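Local coordinates for MgGH51 (Meripilus giganteus, PDB 6ZPV), which hydrolyses terminal alpha-L-arabinofuranosides as a family GH51 alpha-L-arabinofuranosidase and probably trims arabinose side chains from plant cell-wall polysaccharides, at residues T47-A52 against K64-Q69; L82-P87 against I190-F195; T2-K7 against T563-Q568; Q522-T527 against I539-S544. One frame throughout, in Å; residues are numbered along the deposited sequence. Where two conformers were deposited one is given.

In the fold
The four contacts form two pairs on opposite sides of the molecule's centre. Contacts 1 and 2, whose centres lie about 11 Å apart, share one antiparallel sheet, strands 64-69, 80-85 and 189-198 running side by side. Contacts 3 and 4, about 12 Å apart by their centres, touch through Asn6 N, 2.8 Å from Pro525 O, and Val5 on Ile539; contact 3 joins the N-terminal strand to the C-terminal domain, and contact 4 is a hairpin within that domain. About 72 Å separates the centres of contacts 2 and 3. Between the pairs lie eight parallel strands, consistent with the (beta/alpha)8 catalytic barrel of GH51 enzymes. None of their residues belongs to a glycan-binding site seen in the structure.

Contact 1 (T47-A52 against K64-Q69); sequences TPNTAA and KLAVIQ
Pro48 and Val67 meet through the backbone of the strand: CB of the proline ring lies 3.5 Å from Val67 O, and its CA is also close to that oxygen. Further along the ring, CG reaches CB of Gln69 at 3.9 Å, the two side chains passing at a slant. The first torsion of Gln69 (chi1 -176°) puts CG anti to the backbone N and the chain runs on extended; of this side chain only CB touches the proline ring.

Asn49 supplies the direct polar link. Its backbone N donates to Val67 O over 2.8 Å; the donor lies in the carbonyl plane, but the bond is bent to 142° at the hydrogen. The Asn49 side chain leans over the strand, its OD1 4.1 Å from Ala66 CB, while ND2 and the backbone N of Gln69 both donate to one bridging water. A second water links Thr50 O to Val67 N. The loop itself is braced by Thr50 OG1, which donates to Thr47 O.

The side chain of Val67 is packed among Phe43, Ala53 and Leu54. Strand 64-69 is the outermost of its sheet, with strand 80-85 on its other side. The loop therefore meets the outer edge of the strand with one direct bond and two waters, which satisfy Val67 N, Val67 O and Gln69 N without adding another strand.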
loop_
_atom_site.group_PDB
_atom_site.type_symbol
_atom_site.label_atom_id
_atom_site.label_comp_id
_atom_site.label_asym_id
_atom_site.label_seq_id
_atom_site.Cartn_x
_atom_site.Cartn_y
_atom_site.Cartn_z
ATOM N N THR A 47 -13.490 -12.236 19.495
ATOM C CA THR A 47 -14.168 -12.610 20.751
ATOM C C THR A 47 -14.190 -14.125 20.860
ATOM O O THR A 47 -14.728 -14.847 19.992
ATOM C CB THR A 47 -15.582 -12.038 20.761
ATOM O OG1 THR A 47 -15.517 -10.635 20.620
ATOM C CG2 THR A 47 -16.315 -12.436 22.021
ATOM N N PRO A 48 -13.611 -14.706 21.938
ATOM C CA PRO A 48 -13.649 -16.162 22.117
ATOM C C PRO A 48 -15.041 -16.750 22.032
ATOM O O PRO A 48 -16.019 -16.108 22.395
ATOM C CB PRO A 48 -13.026 -16.325 23.498
ATOM C CG PRO A 48 -12.166 -15.134 23.717
ATOM C CD PRO A 48 -12.842 -14.020 22.998
ATOM N N ASN A 49 -15.063 -18.005 21.569
ATOM C CA ASN A 49 -16.296 -18.797 21.602
ATOM C C ASN A 49 -17.394 -18.201 20.713
ATOM O O ASN A 49 -18.596 -18.283 21.028
ATOM C CB ASN A 49 -16.763 -19.064 23.041
ATOM C CG ASN A 49 -15.701 -19.820 23.837
ATOM O OD1 ASN A 49 -15.321 -20.963 23.460
ATOM N ND2 ASN A 49 -15.100 -19.146 24.811
ATOM N N THR A 50 -16.997 -17.601 19.588
ATOM C CA THR A 50 -17.909 -17.129 18.546
ATOM C C THR A 50 -17.474 -17.683 17.201
ATOM O O THR A 50 -16.306 -18.049 16.985
ATOM C CB THR A 50 -17.910 -15.601 18.428
ATOM O OG1 THR A 50 -16.618 -15.097 18.016
ATOM C CG2 THR A 50 -18.311 -14.933 19.732
ATOM N N ALA A 51 -18.403 -17.743 16.244
ATOM C CA ALA A 51 -18.128 -18.171 14.868
ATOM C C ALA A 51 -17.140 -17.184 14.254
ATOM O O ALA A 51 -16.222 -17.632 13.551
ATOM C CB ALA A 51 -19.425 -18.265 14.108
ATOM N N ALA A 52 -17.278 -15.890 14.498
ATOM C CA ALA A 52 -16.393 -14.901 13.874
ATOM C C ALA A 52 -14.953 -15.133 14.306
ATOM O O ALA A 52 -14.019 -14.913 13.499
ATOM C CB ALA A 52 -16.828 -13.485 14.130
ATOM N N LYS A 64 -13.138 -30.990 16.594
ATOM C CA LYS A 64 -13.875 -29.946 17.324
ATOM C C LYS A 64 -12.936 -28.759 17.514
ATOM O O LYS A 64 -11.838 -28.924 18.039
ATOM C CB LYS A 64 -14.417 -30.476 18.638
ATOM C CG LYS A 64 -15.410 -31.592 18.451
ATOM N N LEU A 65 -13.377 -27.598 17.086
ATOM C CA LEU A 65 -12.600 -26.352 17.131
ATOM C C LEU A 65 -13.356 -25.316 17.972
ATOM O O LEU A 65 -14.574 -25.146 17.774
ATOM C CB LEU A 65 -12.385 -25.766 15.751
ATOM C CG LEU A 65 -11.721 -26.669 14.721
ATOM C CD1 LEU A 65 -11.598 -25.927 13.405
ATOM C CD2 LEU A 65 -10.384 -27.213 15.169
ATOM N N ALA A 66 -12.638 -24.532 18.729
ATOM C CA ALA A 66 -13.165 -23.326 19.394
ATOM C C ALA A 66 -12.011 -22.384 19.679
ATOM O O ALA A 66 -10.927 -22.841 19.993
ATOM C CB ALA A 66 -13.821 -23.632 20.722
ATOM N N VAL A 67 -12.239 -21.094 19.512
ATOM C CA VAL A 67 -11.255 -20.093 19.930
ATOM C C VAL A 67 -11.525 -19.752 21.383
ATOM O O VAL A 67 -12.621 -19.328 21.723
ATOM C CB VAL A 67 -11.284 -18.850 19.024
ATOM C CG1 VAL A 67 -10.305 -17.819 19.537
ATOM C CG2 VAL A 67 -10.963 -19.270 17.621
ATOM N N ILE A 68 -10.509 -19.881 22.219
ATOM C CA ILE A 68 -10.603 -19.652 23.665
ATOM C C ILE A 68 -9.738 -18.496 24.122
ATOM O O ILE A 68 -8.697 -18.244 23.513
ATOM C CB ILE A 68 -10.298 -20.956 24.454
ATOM C CG1 ILE A 68 -8.866 -21.408 24.287
ATOM C CG2 ILE A 68 -11.305 -22.038 24.133
ATOM C CD1 ILE A 68 -8.418 -22.475 25.284
ATOM N N GLN A 69 -10.169 -17.826 25.189
ATOM C CA GLN A 69 -9.271 -16.961 25.964
ATOM C C GLN A 69 -8.411 -17.935 26.741
ATOM O O GLN A 69 -8.863 -18.522 27.744
ATOM C CB GLN A 69 -10.081 -16.024 26.856
ATOM C CG GLN A 69 -9.239 -14.995 27.639
ATOM C CD GLN A 69 -10.055 -14.235 28.662
ATOM O OE1 GLN A 69 -11.201 -14.508 28.955
ATOM N NE2 GLN A 69 -9.380 -13.375 29.314
HETATM O O HOH W 1 -12.657 -18.757 26.400
HETATM O O HOH W 2 -14.849 -19.996 18.679
#

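Contact 2 (L82-P87 against I190-F195); sequences LQFSVP and INFAMF
Phe84 and Phe192 lie side by side on one face of the sheet and point the same way, although CG is anti to the backbone N in Phe84 (chi1 165°) and to the carbonyl carbon in Phe192 (chi1 -67°). CB of Phe84 fits against the rim of the Phe192 ring, in its plane and 3.8 Å from CE2. Over one face of that ring lies Ile190 CG2, offset toward the rim. Ile190 CB sits at the edge of the Phe84 ring, 4.3 Å from CD2. Further on, Leu82 CD2 lies 4.1 Å from Phe195 CZ, the two side chains crossing at about a right angle. Phe96, from strand 93-98, meets the rings of both Phe84 and Phe192 edge-to-face.

On the reverse face, Gln83 and Asn191 run alongside each other with their amide planes 44° apart. One water donates to OE1 of Gln83 and OD1 of Asn191, while Asn191 ND2 is bonded to Asp70.

Leu82-Phe192 and Phe84-Ile190 are hydrogen-bonded pairs, each with two bonds of 2.8 to 2.9 Å, and Gln83-Asn191 between them is a non-hydrogen-bonded pair. This regular antiparallel pairing, with an aromatic face turned toward a second sheet, is characteristic of a beta-sandwich.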
loop_
_atom_site.group_PDB
_atom_site.type_symbol
_atom_site.label_atom_id
_atom_site.label_comp_id
_atom_site.label_asym_id
_atom_site.label_seq_id
_atom_site.Cartn_x
_atom_site.Cartn_y
_atom_site.Cartn_z
ATOM N N LEU A 82 -6.475 -21.487 19.502
ATOM C CA LEU A 82 -7.369 -22.469 18.881
ATOM C C LEU A 82 -7.313 -23.735 19.749
ATOM O O LEU A 82 -6.266 -24.385 19.825
ATOM C CB LEU A 82 -6.949 -22.720 17.448
ATOM C CG LEU A 82 -7.782 -23.710 16.681
ATOM C CD1 LEU A 82 -9.191 -23.166 16.438
ATOM C CD2 LEU A 82 -7.105 -24.063 15.359
ATOM N N GLN A 83 -8.441 -24.095 20.311
ATOM C CA GLN A 83 -8.588 -25.353 21.041
ATOM C C GLN A 83 -9.102 -26.411 20.043
ATOM O O GLN A 83 -10.221 -26.284 19.506
ATOM C CB GLN A 83 -9.578 -25.172 22.189
ATOM C CG GLN A 83 -9.794 -26.451 22.970
ATOM C CD GLN A 83 -10.879 -26.216 23.995
ATOM O OE1 GLN A 83 -10.557 -25.931 25.176
ATOM N NE2 GLN A 83 -12.136 -26.209 23.524
ATOM N N PHE A 84 -8.274 -27.411 19.814
ATOM C CA PHE A 84 -8.497 -28.533 18.882
ATOM C C PHE A 84 -8.690 -29.826 19.652
ATOM O O PHE A 84 -7.840 -30.215 20.421
ATOM C CB PHE A 84 -7.288 -28.651 17.949
ATOM C CG PHE A 84 -7.181 -29.944 17.184
ATOM C CD1 PHE A 84 -8.098 -30.283 16.198
ATOM C CD2 PHE A 84 -6.184 -30.845 17.469
ATOM C CE1 PHE A 84 -7.983 -31.474 15.504
ATOM C CE2 PHE A 84 -6.054 -32.041 16.747
ATOM C CZ PHE A 84 -6.956 -32.327 15.746
ATOM N N SER A 85 -9.817 -30.491 19.437
ATOM C CA SER A 85 -10.097 -31.770 20.125
ATOM C C SER A 85 -10.487 -32.832 19.091
ATOM O O SER A 85 -11.223 -32.525 18.129
ATOM C CB SER A 85 -11.190 -31.610 21.149
ATOM O OG SER A 85 -10.784 -30.706 22.172
ATOM N N VAL A 86 -10.063 -34.046 19.313
ATOM C CA VAL A 86 -10.410 -35.211 18.486
ATOM C C VAL A 86 -11.362 -36.085 19.322
ATOM O O VAL A 86 -10.998 -36.516 20.413
ATOM C CB VAL A 86 -9.172 -36.028 18.104
ATOM C CG1 VAL A 86 -9.556 -37.228 17.270
ATOM C CG2 VAL A 86 -8.139 -35.150 17.397
ATOM N N PRO A 87 -12.592 -36.331 18.860
ATOM C CA PRO A 87 -13.483 -37.216 19.606
ATOM C C PRO A 87 -12.889 -38.599 19.811
ATOM O O PRO A 87 -12.030 -39.075 19.068
ATOM C CB PRO A 87 -14.700 -37.296 18.697
ATOM C CG PRO A 87 -14.717 -35.958 17.977
ATOM C CD PRO A 87 -13.242 -35.743 17.679
ATOM N N ILE A 190 -5.433 -30.298 21.989
ATOM C CA ILE A 190 -4.208 -29.509 21.826
ATOM C C ILE A 190 -4.624 -28.044 21.664
ATOM O O ILE A 190 -5.600 -27.741 20.936
ATOM C CB ILE A 190 -3.392 -29.962 20.581
ATOM C CG1 ILE A 190 -3.073 -31.467 20.649
ATOM C CG2 ILE A 190 -2.133 -29.135 20.475
ATOM C CD1 ILE A 190 -2.467 -32.022 19.384
ATOM N N ASN A 191 -3.911 -27.136 22.322
ATOM C CA ASN A 191 -4.100 -25.688 22.123
ATOM C C ASN A 191 -3.015 -25.206 21.134
ATOM O O ASN A 191 -1.825 -25.551 21.283
ATOM C CB ASN A 191 -3.997 -24.878 23.391
ATOM C CG ASN A 191 -5.146 -25.041 24.376
ATOM O OD1 ASN A 191 -5.993 -25.920 24.199
ATOM N ND2 ASN A 191 -5.144 -24.198 25.429
ATOM N N PHE A 192 -3.446 -24.371 20.168
ATOM C CA PHE A 192 -2.546 -23.799 19.159
ATOM C C PHE A 192 -2.604 -22.289 19.184
ATOM O O PHE A 192 -3.677 -21.722 19.513
ATOM C CB PHE A 192 -2.935 -24.282 17.750
ATOM C CG PHE A 192 -2.737 -25.745 17.456
ATOM C CD1 PHE A 192 -1.542 -26.174 16.949
ATOM C CD2 PHE A 192 -3.779 -26.678 17.650
ATOM C CE1 PHE A 192 -1.361 -27.518 16.645
ATOM C CE2 PHE A 192 -3.569 -28.000 17.325
ATOM C CZ PHE A 192 -2.374 -28.420 16.825
ATOM N N ALA A 193 -1.535 -21.653 18.765
ATOM C CA ALA A 193 -1.511 -20.193 18.674
ATOM C C ALA A 193 -0.504 -19.787 17.614
ATOM O O ALA A 193 0.403 -20.555 17.280
ATOM C CB ALA A 193 -1.170 -19.554 20.023
ATOM N N MET A 194 -0.632 -18.529 17.169
ATOM C CA MET A 194 0.420 -17.886 16.351
ATOM C C MET A 194 0.859 -18.795 15.199
ATOM O O MET A 194 2.030 -19.159 15.059
ATOM C CB MET A 194 1.601 -17.451 17.232
ATOM C CG MET A 194 2.626 -16.553 16.620
ATOM S SD MET A 194 2.000 -15.017 15.872
ATOM C CE MET A 194 2.105 -15.415 14.117
ATOM N N PHE A 195 -0.076 -19.059 14.301
ATOM C CA PHE A 195 0.237 -19.769 13.046
ATOM C C PHE A 195 0.837 -18.827 12.033
ATOM O O PHE A 195 0.547 -17.628 12.030
ATOM C CB PHE A 195 -1.057 -20.323 12.452
ATOM C CG PHE A 195 -1.759 -21.395 13.247
ATOM C CD1 PHE A 195 -1.469 -22.741 13.015
ATOM C CD2 PHE A 195 -2.750 -21.109 14.164
ATOM C CE1 PHE A 195 -2.160 -23.773 13.654
ATOM C CE2 PHE A 195 -3.438 -22.140 14.818
ATOM C CZ PHE A 195 -3.144 -23.454 14.571
HETATM O O HOH W 3 -7.981 -26.400 26.025
#

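Contact 3 (T2-K7 against T563-Q568); sequences TVTVNK and TFQLTQ
Val3 and Gln565 are joined by one of three backbone bonds in parallel register, the last from Val5 just beyond strand 2-4. Val3 N donates to Thr563 O, Gln565 N to Val3 O, and Val5 N to Gln565 O, with lengths of 2.8 to 3.0 Å. Thr2 CA and Phe564 CA add CA-H...O contacts.

A side-chain bond continues the pairing beyond the strands. Gln568, extended beyond CG, brings OE1 to 3.0 Å from Lys7 N; the bond is straight at hydrogen (164°), but the donor stands above the amide carbonyl plane, 43° out of it. A water donates to both this oxygen and Asn6 OD1, which also accepts from Asn8 N. Replacing Gln568 by an alanine would probably leave Lys7 N without this acceptor and open a gap beside Val5 O and Thr4 CG2, where the amide now lies.

Other waters bridge Thr2 OG1 to Gln565 NE2 and to Thr563 OG1, and one more gives hydrogens to Val5 O and Gln565 O while accepting from Gln568 N. Gln565 OE1 is held by Thr609.

Apolar contacts gather on the face carrying Val3 and Phe564, where Val3 CB meets Phe564 CD1 at 3.7 Å; just past the strand ends, Val5 CG2 meets Leu566 CD1 at 3.8 Å. Both pairs lie side by side.

Strand 560-565 lies between the N-terminal strand and strand 609-614. The apolar face packs on strands 535-541 and 547-554, with Val3 on Trp537, Val5 on Ile539 and Phe564 on Ile550 and Ile552.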
loop_
_atom_site.group_PDB
_atom_site.type_symbol
_atom_site.label_atom_id
_atom_site.label_comp_id
_atom_site.label_asym_id
_atom_site.label_seq_id
_atom_site.Cartn_x
_atom_site.Cartn_y
_atom_site.Cartn_z
ATOM N N THR A 2 -0.164 24.262 -32.321
ATOM C CA THR A 2 1.307 24.378 -32.261
ATOM C C THR A 2 1.793 24.489 -30.820
ATOM O O THR A 2 1.252 25.330 -30.086
ATOM C CB THR A 2 1.767 25.582 -33.056
ATOM O OG1 THR A 2 1.432 25.378 -34.423
ATOM C CG2 THR A 2 3.262 25.803 -32.900
ATOM N N VAL A 3 2.706 23.651 -30.434
ATOM C CA VAL A 3 3.318 23.700 -29.096
ATOM C C VAL A 3 4.769 24.079 -29.243
ATOM O O VAL A 3 5.582 23.274 -29.751
ATOM C CB VAL A 3 3.179 22.362 -28.365
ATOM C CG1 VAL A 3 3.798 22.454 -27.004
ATOM C CG2 VAL A 3 1.730 21.954 -28.238
ATOM N N THR A 4 5.101 25.306 -28.853
ATOM C CA THR A 4 6.473 25.799 -28.911
ATOM C C THR A 4 7.137 25.487 -27.583
ATOM O O THR A 4 6.593 25.880 -26.524
ATOM C CB THR A 4 6.471 27.289 -29.234
ATOM O OG1 THR A 4 5.895 27.472 -30.534
ATOM C CG2 THR A 4 7.879 27.865 -29.237
ATOM N N VAL A 5 8.324 24.901 -27.610
ATOM C CA VAL A 5 9.057 24.464 -26.408
ATOM C C VAL A 5 10.173 25.447 -26.134
ATOM O O VAL A 5 11.013 25.683 -27.024
ATOM C CB VAL A 5 9.587 23.041 -26.585
ATOM C CG1 VAL A 5 10.227 22.607 -25.296
ATOM C CG2 VAL A 5 8.442 22.111 -27.014
ATOM N N ASN A 6 10.212 26.028 -24.955
ATOM C CA ASN A 6 11.315 26.923 -24.575
ATOM C C ASN A 6 12.556 26.095 -24.294
ATOM O O ASN A 6 12.495 25.088 -23.545
ATOM C CB ASN A 6 10.884 27.722 -23.345
ATOM C CG ASN A 6 11.681 28.974 -23.069
ATOM O OD1 ASN A 6 12.910 28.981 -23.143
ATOM N ND2 ASN A 6 10.920 29.999 -22.695
ATOM N N LYS A 7 13.696 26.522 -24.831
ATOM C CA LYS A 7 14.969 25.854 -24.560
ATOM C C LYS A 7 15.460 26.096 -23.136
ATOM O O LYS A 7 16.364 25.387 -22.707
ATOM C CB LYS A 7 16.063 26.262 -25.536
ATOM C CG LYS A 7 16.506 27.713 -25.406
ATOM C CD LYS A 7 17.722 28.100 -26.261
ATOM C CE LYS A 7 17.963 29.591 -26.301
ATOM N NZ LYS A 7 18.295 30.116 -24.955
ATOM N N THR A 563 1.613 20.086 -33.276
ATOM C CA THR A 563 2.825 20.364 -34.011
ATOM C C THR A 563 3.850 20.892 -32.993
ATOM O O THR A 563 3.683 22.010 -32.499
ATOM C CB THR A 563 2.583 21.437 -35.099
ATOM O OG1 THR A 563 1.446 21.120 -35.932
ATOM C CG2 THR A 563 3.856 21.636 -35.900
ATOM N N PHE A 564 4.834 20.066 -32.671
ATOM C CA PHE A 564 5.888 20.463 -31.729
ATOM C C PHE A 564 6.960 21.237 -32.442
ATOM O O PHE A 564 7.492 20.770 -33.471
ATOM C CB PHE A 564 6.453 19.228 -31.036
ATOM C CG PHE A 564 5.475 18.628 -30.069
ATOM C CD1 PHE A 564 5.210 19.251 -28.833
ATOM C CD2 PHE A 564 4.745 17.506 -30.400
ATOM C CE1 PHE A 564 4.263 18.699 -27.993
ATOM C CE2 PHE A 564 3.807 16.980 -29.535
ATOM C CZ PHE A 564 3.552 17.578 -28.334
ATOM N N GLN A 565 7.301 22.389 -31.880
ATOM C CA GLN A 565 8.352 23.281 -32.401
ATOM C C GLN A 565 9.450 23.374 -31.358
ATOM O O GLN A 565 9.251 23.969 -30.292
ATOM C CB GLN A 565 7.789 24.657 -32.753
ATOM C CG GLN A 565 6.821 24.652 -33.880
ATOM C CD GLN A 565 7.391 24.370 -35.248
ATOM O OE1 GLN A 565 8.595 24.202 -35.377
ATOM N NE2 GLN A 565 6.543 24.471 -36.274
ATOM N N LEU A 566 10.579 22.772 -31.679
ATOM C CA LEU A 566 11.793 22.699 -30.842
ATOM C C LEU A 566 12.934 23.435 -31.554
ATOM O O LEU A 566 14.154 23.153 -31.257
ATOM C CB LEU A 566 12.158 21.254 -30.544
ATOM C CG LEU A 566 11.295 20.565 -29.465
ATOM C CD1 LEU A 566 9.935 20.225 -29.964
ATOM C CD2 LEU A 566 11.978 19.377 -28.932
ATOM N N THR A 567 12.614 24.421 -32.392
ATOM C CA THR A 567 13.662 25.125 -33.152
ATOM C C THR A 567 14.550 26.005 -32.255
ATOM O O THR A 567 15.613 26.409 -32.735
ATOM C CB THR A 567 12.997 25.969 -34.226
ATOM O OG1 THR A 567 12.090 26.879 -33.654
ATOM C CG2 THR A 567 12.331 25.085 -35.262
ATOM N N GLN A 568 14.175 26.303 -31.016
ATOM C CA GLN A 568 15.064 27.079 -30.129
ATOM C C GLN A 568 16.311 26.276 -29.753
ATOM O O GLN A 568 17.334 26.865 -29.351
ATOM C CB GLN A 568 14.346 27.504 -28.838
ATOM C CG GLN A 568 13.270 28.545 -29.111
ATOM C CD GLN A 568 12.542 28.913 -27.844
ATOM O OE1 GLN A 568 13.111 28.792 -26.726
ATOM N NE2 GLN A 568 11.302 29.377 -28.020
HETATM O O HOH W 4 3.817 25.511 -35.998
HETATM O O HOH W 5 0.117 23.590 -36.167
HETATM O O HOH W 6 11.633 25.810 -29.674
HETATM O O HOH W 7 13.540 30.978 -25.087
#

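Contact 4 (Q522-T527 against I539-S544); sequences QYLPST and ITRASS. With ACT (acetate ion), chain S.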
loop_
_atom_site.group_PDB
_atom_site.type_symbol
_atom_site.label_atom_id
_atom_site.label_comp_id
_atom_site.label_asym_id
_atom_site.label_seq_id
_atom_site.Cartn_x
_atom_site.Cartn_y
_atom_site.Cartn_z
ATOM N N GLN A 522 14.561 18.897 -15.120
ATOM C CA GLN A 522 14.340 20.279 -15.571
ATOM C C GLN A 522 12.924 20.384 -16.153
ATOM O O GLN A 522 12.528 19.529 -16.985
ATOM C CB GLN A 522 15.334 20.668 -16.676
ATOM C CG GLN A 522 16.807 20.439 -16.334
ATOM C CD GLN A 522 17.701 20.845 -17.468
ATOM O OE1 GLN A 522 17.384 20.643 -18.656
ATOM N NE2 GLN A 522 18.857 21.471 -17.142
ATOM N N TYR A 523 12.171 21.429 -15.797
ATOM C CA TYR A 523 10.876 21.721 -16.426
ATOM C C TYR A 523 11.099 22.692 -17.578
ATOM O O TYR A 523 11.643 23.770 -17.349
ATOM C CB TYR A 523 9.841 22.286 -15.444
ATOM C CG TYR A 523 8.520 22.537 -16.123
ATOM C CD1 TYR A 523 7.681 21.482 -16.462
ATOM C CD2 TYR A 523 8.162 23.819 -16.502
ATOM C CE1 TYR A 523 6.526 21.689 -17.190
ATOM C CE2 TYR A 523 7.000 24.032 -17.195
ATOM C CZ TYR A 523 6.194 22.969 -17.580
ATOM O OH TYR A 523 5.049 23.162 -18.323
ATOM N N LEU A 524 10.649 22.310 -18.763
ATOM C CA LEU A 524 10.780 23.161 -19.972
ATOM C C LEU A 524 9.419 23.801 -20.263
ATOM O O LEU A 524 8.475 23.123 -20.664
ATOM C CB LEU A 524 11.231 22.326 -21.176
ATOM C CG LEU A 524 12.603 21.742 -21.101
ATOM C CD1 LEU A 524 12.888 20.927 -22.325
ATOM C CD2 LEU A 524 13.700 22.833 -21.003
ATOM N N PRO A 525 9.292 25.135 -20.061
ATOM C CA PRO A 525 8.015 25.769 -20.375
ATOM C C PRO A 525 7.651 25.561 -21.857
ATOM O O PRO A 525 8.545 25.460 -22.730
ATOM C CB PRO A 525 8.218 27.269 -20.072
ATOM C CG PRO A 525 9.460 27.319 -19.234
ATOM C CD PRO A 525 10.294 26.085 -19.543
ATOM N N SER A 526 6.360 25.558 -22.108
ATOM C CA SER A 526 5.827 25.393 -23.467
ATOM C C SER A 526 4.566 26.215 -23.572
ATOM O O SER A 526 3.983 26.665 -22.559
ATOM C CB SER A 526 5.607 23.931 -23.802
ATOM O OG SER A 526 4.632 23.341 -22.936
ATOM N N THR A 527 4.065 26.368 -24.803
ATOM C CA THR A 527 2.715 26.877 -25.006
ATOM C C THR A 527 1.768 26.295 -23.974
ATOM O O THR A 527 1.755 25.070 -23.800
ATOM C CB THR A 527 2.254 26.498 -26.411
ATOM O OG1 THR A 527 3.232 26.902 -27.386
ATOM C CG2 THR A 527 0.890 27.044 -26.770
ATOM N N ILE A 539 6.419 19.077 -20.453
ATOM C CA ILE A 539 7.716 18.706 -21.040
ATOM C C ILE A 539 8.772 18.889 -19.959
ATOM O O ILE A 539 8.912 19.974 -19.368
ATOM C CB ILE A 539 8.028 19.510 -22.301
ATOM C CG1 ILE A 539 6.871 19.377 -23.300
ATOM C CG2 ILE A 539 9.335 19.062 -22.863
ATOM C CD1 ILE A 539 6.962 20.199 -24.543
ATOM N N THR A 540 9.564 17.845 -19.756
ATOM C CA THR A 540 10.713 17.869 -18.848
ATOM C C THR A 540 11.943 17.316 -19.524
ATOM O O THR A 540 11.819 16.694 -20.598
ATOM C CB THR A 540 10.431 17.116 -17.517
ATOM O OG1 THR A 540 10.202 15.735 -17.817
ATOM C CG2 THR A 540 9.262 17.727 -16.769
ATOM N N ARG A 541 13.091 17.537 -18.925
ATOM C CA ARG A 541 14.396 17.152 -19.512
ATOM C C ARG A 541 15.321 16.626 -18.414
ATOM O O ARG A 541 15.387 17.255 -17.359
ATOM C CB ARG A 541 14.962 18.357 -20.278
ATOM C CG ARG A 541 16.288 18.116 -20.989
ATOM C CD ARG A 541 16.679 19.312 -21.869
ATOM N NE ARG A 541 17.943 19.159 -22.567
ATOM C CZ ARG A 541 19.155 19.384 -22.033
ATOM N NH1 ARG A 541 19.284 19.803 -20.767
ATOM N NH2 ARG A 541 20.256 19.139 -22.747
ATOM N N ALA A 542 16.037 15.565 -18.714
ATOM C CA ALA A 542 17.109 15.068 -17.856
ATOM C C ALA A 542 18.383 15.870 -18.130
ATOM O O ALA A 542 18.938 15.824 -19.247
ATOM C CB ALA A 542 17.297 13.617 -18.123
ATOM N N SER A 543 18.811 16.648 -17.141
ATOM C CA SER A 543 19.937 17.552 -17.312
ATOM C C SER A 543 21.218 16.833 -17.791
ATOM O O SER A 543 21.982 17.459 -18.558
ATOM C CB SER A 543 20.189 18.302 -16.039
ATOM O OG SER A 543 20.593 17.421 -14.993
ATOM N N SER A 544 21.451 15.601 -17.344
ATOM C CA SER A 544 22.714 14.860 -17.539
ATOM C C SER A 544 22.762 14.321 -18.974
ATOM O O SER A 544 23.822 14.217 -19.519
ATOM C CB SER A 544 22.828 13.738 -16.549
ATOM O OG SER A 544 21.822 12.718 -16.724
HETATM C C ACT S . 2.239 30.302 -27.570
HETATM O O ACT S . 1.691 30.861 -26.453
HETATM O OXT ACT S . 3.367 29.665 -27.639
HETATM C CH3 ACT S . 1.411 30.300 -28.903
HETATM O O HOH W 8 5.959 22.082 -20.778
#
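The guanidinium of Arg541 receives Gln522 at its edge: NH1 donates to OE1 over 3.0 Å, with the oxygen almost in the guanidinium plane and the amide plane turned 31° from it. The two side chains run alongside each other in the same direction, Arg541 extended from CG to NE after leaving with CG anti to its N (chi1 -178°). NH2 is bonded to Thr626 O. The Tyr523 ring approaches Ile539 O obliquely, CD1 at 3.5 Å, and stands near Thr540 CG2; His11 meets this ring from outside the pair, their planes about 15° apart.

Between these two faces the backbones pair as an antiparallel hairpin. Gln522 and Arg541 exchange two bonds, and Leu524 N donates to Ile539 O at 3.0 Å. Leu524 CD1 lies 4.0 Å from Ile539 CG2 and 3.9 Å from Arg541 CB, while Ser526 CB touches Ile539 CD1. NE2 of Gln522 rests near Ser543 CB at 3.6 Å. An alanine in place of Gln522 would probably leave Arg541 NH1 without this acceptor, the guanidinium then relying on partners such as Thr626 O.

One water is held by Tyr523 OH, Leu524 O, Ser526 OG and Ile539 N, bridging the two segments next to the Leu524 N to Ile539 O bond. Thr527 OG1 donates to an acetate, probably from the crystallisation liquor.

The chemistry is thus divided: an uncharged amide oxygen meets the arginine at one end, aliphatic carbons fill the middle, and a four-partner water satisfies the polar atoms at the other.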